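Local coordinates for protein CurF (Lyngbya majuscula, PDB 5DP2) that binds NADP and probably forms the cyclopropane ring of curacin A, as an unusual enoyl reductase domain of a polyketide synthase, at residues L13-Y18 with I73-L78; I43-V48 with S132-A137. One frame throughout, in Å; residues are numbered along the deposited sequence.

Contact 1: L13-Y18 with I73-L78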
# COMPACT_ATOMS: atom_id res chain seq x y z
N LEU A 13 11.05 -13.24 -8.92
CA LEU A 13 10.96 -13.75 -7.54
C LEU A 13 9.80 -14.75 -7.45
O LEU A 13 8.68 -14.47 -7.85
CB LEU A 13 10.72 -12.56 -6.60
CG LEU A 13 10.88 -12.88 -5.11
CD1 LEU A 13 12.30 -13.23 -4.77
CD2 LEU A 13 10.42 -11.66 -4.31
N ARG A 14 10.11 -15.94 -6.90
CA ARG A 14 9.16 -17.03 -6.83
C ARG A 14 9.35 -17.80 -5.54
O ARG A 14 10.36 -17.63 -4.85
CB ARG A 14 9.33 -17.97 -8.05
CG ARG A 14 9.11 -17.31 -9.40
CD ARG A 14 7.66 -16.98 -9.70
NE ARG A 14 6.93 -18.17 -10.20
CZ ARG A 14 7.03 -18.59 -11.47
NH1 ARG A 14 7.64 -17.87 -12.39
NH2 ARG A 14 6.48 -19.75 -11.82
N ILE A 15 8.39 -18.67 -5.24
CA ILE A 15 8.50 -19.61 -4.12
C ILE A 15 8.11 -21.01 -4.61
O ILE A 15 7.29 -21.16 -5.51
CB ILE A 15 7.61 -19.21 -2.93
CG1 ILE A 15 6.15 -19.02 -3.34
CG2 ILE A 15 8.16 -17.98 -2.24
CD1 ILE A 15 5.20 -18.80 -2.18
N PRO A 16 8.63 -22.05 -3.92
CA PRO A 16 8.24 -23.41 -4.26
C PRO A 16 6.98 -23.86 -3.54
O PRO A 16 6.35 -24.85 -3.95
CB PRO A 16 9.44 -24.23 -3.79
CG PRO A 16 9.99 -23.46 -2.64
CD PRO A 16 9.83 -22.02 -3.06
N SER A 17 6.64 -23.20 -2.44
CA SER A 17 5.62 -23.66 -1.50
C SER A 17 5.47 -22.51 -0.49
O SER A 17 6.34 -21.63 -0.41
CB SER A 17 6.03 -24.94 -0.77
OG SER A 17 7.28 -24.77 -0.12
N TYR A 18 4.40 -22.56 0.30
CA TYR A 18 4.13 -21.55 1.32
C TYR A 18 4.75 -21.92 2.66
O TYR A 18 4.92 -23.11 2.99
CB TYR A 18 2.63 -21.41 1.52
CG TYR A 18 1.90 -20.87 0.31
CD1 TYR A 18 2.26 -19.64 -0.21
CD2 TYR A 18 0.86 -21.55 -0.31
CE1 TYR A 18 1.61 -19.11 -1.33
CE2 TYR A 18 0.20 -21.02 -1.43
CZ TYR A 18 0.59 -19.79 -1.93
OH TYR A 18 -0.03 -19.21 -3.03
N ILE A 73 -3.78 -20.78 -10.24
CA ILE A 73 -3.53 -20.60 -8.80
C ILE A 73 -2.75 -21.77 -8.19
O ILE A 73 -3.27 -22.89 -8.13
CB ILE A 73 -4.86 -20.36 -8.05
CG1 ILE A 73 -5.53 -19.07 -8.55
CG2 ILE A 73 -4.66 -20.32 -6.55
CD1 ILE A 73 -6.90 -18.81 -7.97
N SER A 74 -1.54 -21.48 -7.73
CA SER A 74 -0.66 -22.42 -7.01
C SER A 74 0.52 -21.66 -6.45
O SER A 74 0.93 -20.66 -7.04
CB SER A 74 -0.14 -23.53 -7.92
OG SER A 74 0.85 -23.02 -8.79
N ALA A 75 1.12 -22.14 -5.36
CA ALA A 75 2.27 -21.45 -4.79
C ALA A 75 3.37 -21.26 -5.80
O ALA A 75 4.00 -20.19 -5.84
CB ALA A 75 2.81 -22.21 -3.58
N GLU A 76 3.66 -22.30 -6.58
CA GLU A 76 4.80 -22.23 -7.49
C GLU A 76 4.58 -21.28 -8.66
O GLU A 76 5.54 -20.97 -9.38
CB GLU A 76 5.17 -23.62 -7.99
CG GLU A 76 4.11 -24.27 -8.87
CD GLU A 76 4.47 -25.69 -9.25
OE1 GLU A 76 5.16 -26.35 -8.44
OE2 GLU A 76 4.08 -26.16 -10.33
N ASN A 77 3.34 -20.80 -8.83
CA ASN A 77 3.02 -19.83 -9.88
C ASN A 77 2.92 -18.40 -9.34
O ASN A 77 2.77 -17.47 -10.13
CB ASN A 77 1.71 -20.21 -10.57
CG ASN A 77 1.82 -21.49 -11.36
OD1 ASN A 77 2.91 -22.03 -11.56
ND2 ASN A 77 0.67 -21.97 -11.84
N LEU A 78 2.91 -18.22 -8.02
CA LEU A 78 2.71 -16.89 -7.42
C LEU A 78 3.88 -15.96 -7.75
O LEU A 78 5.04 -16.31 -7.56
CB LEU A 78 2.57 -17.04 -5.90
CG LEU A 78 2.24 -15.75 -5.13
CD1 LEU A 78 0.88 -15.17 -5.48
CD2 LEU A 78 2.32 -16.02 -3.64
O HOH W 1 6.18 -18.73 -7.12
O HOH W 2 8.21 -21.41 -8.51
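The ring of Tyr18 lies with one face over the methyl of Ala75, a CH-pi contact in the GroES-like part of this medium-chain reductase, where the end of strand 11-14 and the loop after it meet a short 3-10 turn at 75-77. Ala75 CB sits 3.7 Å from the centroid of the Tyr18 ring and only 16° off its normal, displaced toward the CE2 and CZ side. Leu78 comes to the same ring from another direction: its CD2 meets the edge at Tyr18 CE1, 3.9 Å away, and the two side chains cross at about a right angle. The CD1 methyl of Ile15 also reaches Leu78 CD2, at 4.3 Å, joining the apolar group formed by Tyr18, Ala75 and Leu78.

The polar half of the contact belongs to Arg14. With CG beside the backbone N (chi1 -60°) and further bends at chi2 and chi3, its chain folds round so that the guanidinium presents its side to Glu76 O. Two nitrogens share this one carbonyl oxygen, which lies close to the guanidinium plane. The bond from Arg14 NH2 to Glu76 O, 2.9 Å long, is the straighter and lies in the carbonyl plane, whereas Arg14 NE donates from above that plane. Gln12 OE1 accepts from Arg14 NH1, so a second partner helps fix the group's rotation.

Water fills in between the backbones. One molecule takes the Ile15 N-H and lies near the carbonyls of Ala75 and Leu78; another donates to both Ile15 O and Glu76 O. The chains also approach without water: Glu76 CA points its hydrogen almost straight at Ile15 O, 3.4 Å from that carbon.

Contact 2: I43-V48 with S132-A137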
# COMPACT_ATOMS: atom_id res chain seq x y z
N ILE A 43 12.66 -3.04 -14.48
CA ILE A 43 12.38 -2.60 -13.13
C ILE A 43 13.63 -2.04 -12.49
O ILE A 43 14.70 -2.63 -12.59
CB ILE A 43 11.78 -3.77 -12.29
CG1 ILE A 43 10.52 -4.30 -12.95
CG2 ILE A 43 11.55 -3.34 -10.87
CD1 ILE A 43 9.39 -3.31 -13.12
N LYS A 44 13.49 -0.89 -11.79
CA LYS A 44 14.58 -0.30 -11.06
C LYS A 44 14.40 -0.36 -9.54
O LYS A 44 15.38 -0.51 -8.82
CB LYS A 44 14.82 1.14 -11.53
CG LYS A 44 15.14 1.27 -13.03
CD LYS A 44 16.47 0.65 -13.41
CE LYS A 44 16.64 0.47 -14.91
NZ LYS A 44 16.81 1.79 -15.59
N ALA A 45 13.17 -0.25 -9.05
CA ALA A 45 12.92 -0.31 -7.61
C ALA A 45 11.52 -0.84 -7.40
O ALA A 45 10.58 -0.48 -8.12
CB ALA A 45 13.11 1.06 -6.96
N VAL A 46 11.37 -1.70 -6.39
CA VAL A 46 10.11 -2.37 -6.13
C VAL A 46 10.03 -2.60 -4.62
O VAL A 46 10.95 -3.17 -4.04
CB VAL A 46 9.98 -3.71 -6.94
CG1 VAL A 46 11.25 -4.56 -6.94
CG2 VAL A 46 8.75 -4.47 -6.50
N PRO A 47 8.97 -2.11 -3.98
CA PRO A 47 8.88 -2.28 -2.54
C PRO A 47 8.21 -3.58 -2.14
O PRO A 47 7.49 -4.20 -2.94
CB PRO A 47 8.02 -1.10 -2.12
CG PRO A 47 7.06 -0.97 -3.27
CD PRO A 47 7.86 -1.28 -4.51
N VAL A 48 8.41 -3.98 -0.88
CA VAL A 48 7.67 -5.08 -0.29
C VAL A 48 6.37 -4.54 0.34
O VAL A 48 6.40 -3.52 1.02
CB VAL A 48 8.50 -5.77 0.82
CG1 VAL A 48 7.78 -7.03 1.32
CG2 VAL A 48 9.89 -6.14 0.34
N SER A 132 13.79 10.48 -7.17
CA SER A 132 14.58 9.30 -7.54
C SER A 132 13.68 8.08 -7.75
O SER A 132 12.51 8.09 -7.34
CB SER A 132 15.62 9.03 -6.46
OG SER A 132 14.96 8.54 -5.30
N MET A 133 14.22 7.04 -8.39
CA MET A 133 13.48 5.79 -8.49
C MET A 133 13.04 5.25 -7.14
O MET A 133 11.89 4.87 -6.96
CB MET A 133 14.27 4.73 -9.27
CG MET A 133 14.40 5.01 -10.76
SD MET A 133 12.87 4.70 -11.62
CE MET A 133 13.28 5.20 -13.26
N VAL A 134 13.96 5.23 -6.17
CA VAL A 134 13.63 4.71 -4.84
C VAL A 134 12.54 5.54 -4.17
O VAL A 134 11.63 5.01 -3.57
CB VAL A 134 14.90 4.61 -3.99
CG1 VAL A 134 14.55 4.44 -2.52
CG2 VAL A 134 15.75 3.43 -4.47
N GLU A 135 12.65 6.88 -4.27
CA GLU A 135 11.61 7.74 -3.72
C GLU A 135 10.25 7.48 -4.35
O GLU A 135 9.23 7.36 -3.68
CB GLU A 135 11.97 9.21 -3.91
CG GLU A 135 13.01 9.72 -2.93
CD GLU A 135 13.44 11.15 -3.19
OE1 GLU A 135 13.61 11.54 -4.38
OE2 GLU A 135 13.66 11.87 -2.19
N ALA A 136 10.25 7.39 -5.68
CA ALA A 136 8.99 7.18 -6.40
C ALA A 136 8.38 5.82 -6.09
O ALA A 136 7.17 5.66 -6.14
CB ALA A 136 9.17 7.38 -7.90
N ALA A 137 9.24 4.85 -5.75
CA ALA A 137 8.80 3.49 -5.40
C ALA A 137 8.02 3.46 -4.10
O ALA A 137 7.41 2.43 -3.80
CB ALA A 137 9.98 2.54 -5.33
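Ala45 and Ala137 face each other methyl to methyl, CB to CB at 3.8 Å, and the other side chains of the contact are set out around this pair. The motif on one side is a classic beta bulge, in which Lys44 and Ala45 of strand 39-48 both face Val85 of the neighbouring antiparallel strand; on the other is the short helix 133-136. Because the bulge brings two successive residues round to the helix, Lys44 and Ala45 both direct their CB atoms at it.

Their roles differ. The methyl of Ala45 points into the helix backbone, and its CB is 4.0 Å from Met133 O and 4.3 Å from Val134 CA. Lys44 offers only the root of its side chain: its CB touches Met133 CG at 4.0 Å and lies near the sulfur too, after which the chain bends at chi2 and leads away to Thr87, whose OG1 accepts from Lys44 NZ. Met133 also bends at chi2 (-74°), which lays its thioether alongside Lys44 CB; its side chain further touches Val85 and Thr87.

No hydrogen bond crosses between the segments; the fit is made by the two alanine methyls, the Pro47 ring, the Met133 chain and the first carbon of the Lys44 side chain. The helix is fixed from its own start by a capping box: Ser132 OG accepts from Glu135 N at the N-cap, and Glu135 OE1 in turn accepts from Ser132 N through its anti lone pair. Val85 of strand 83-91 touches Ala45 and Val338 of strand 336-340 touches both alanines, so three strands and the helix meet about the pair. Pro47, whose side chain lies about 8 Å from the bound NADP, turns its ring to Ala137, bringing Pro47 CG to 3.5 Å from Ala137 O.

Overall arrangement
From the N terminus, residues 13-18 span the end of strand 11-14 and the loop after it; the chain then enters strand 39-48, passes helix 50-57 and returns at 73-78, where contact 1 closes a loop of 54 intervening residues. Contact 2 begins within that loop, at 43-48, and is completed at 132-137, so the two loops interlock. Contact 1 fastens the N-terminal strand to the loop before strand 83-91, whereas contact 2 sets helix 133-136 against the mixed sheet. The centres of the two contacts are 23 Å apart and their nearest atoms about 7 Å, without touching.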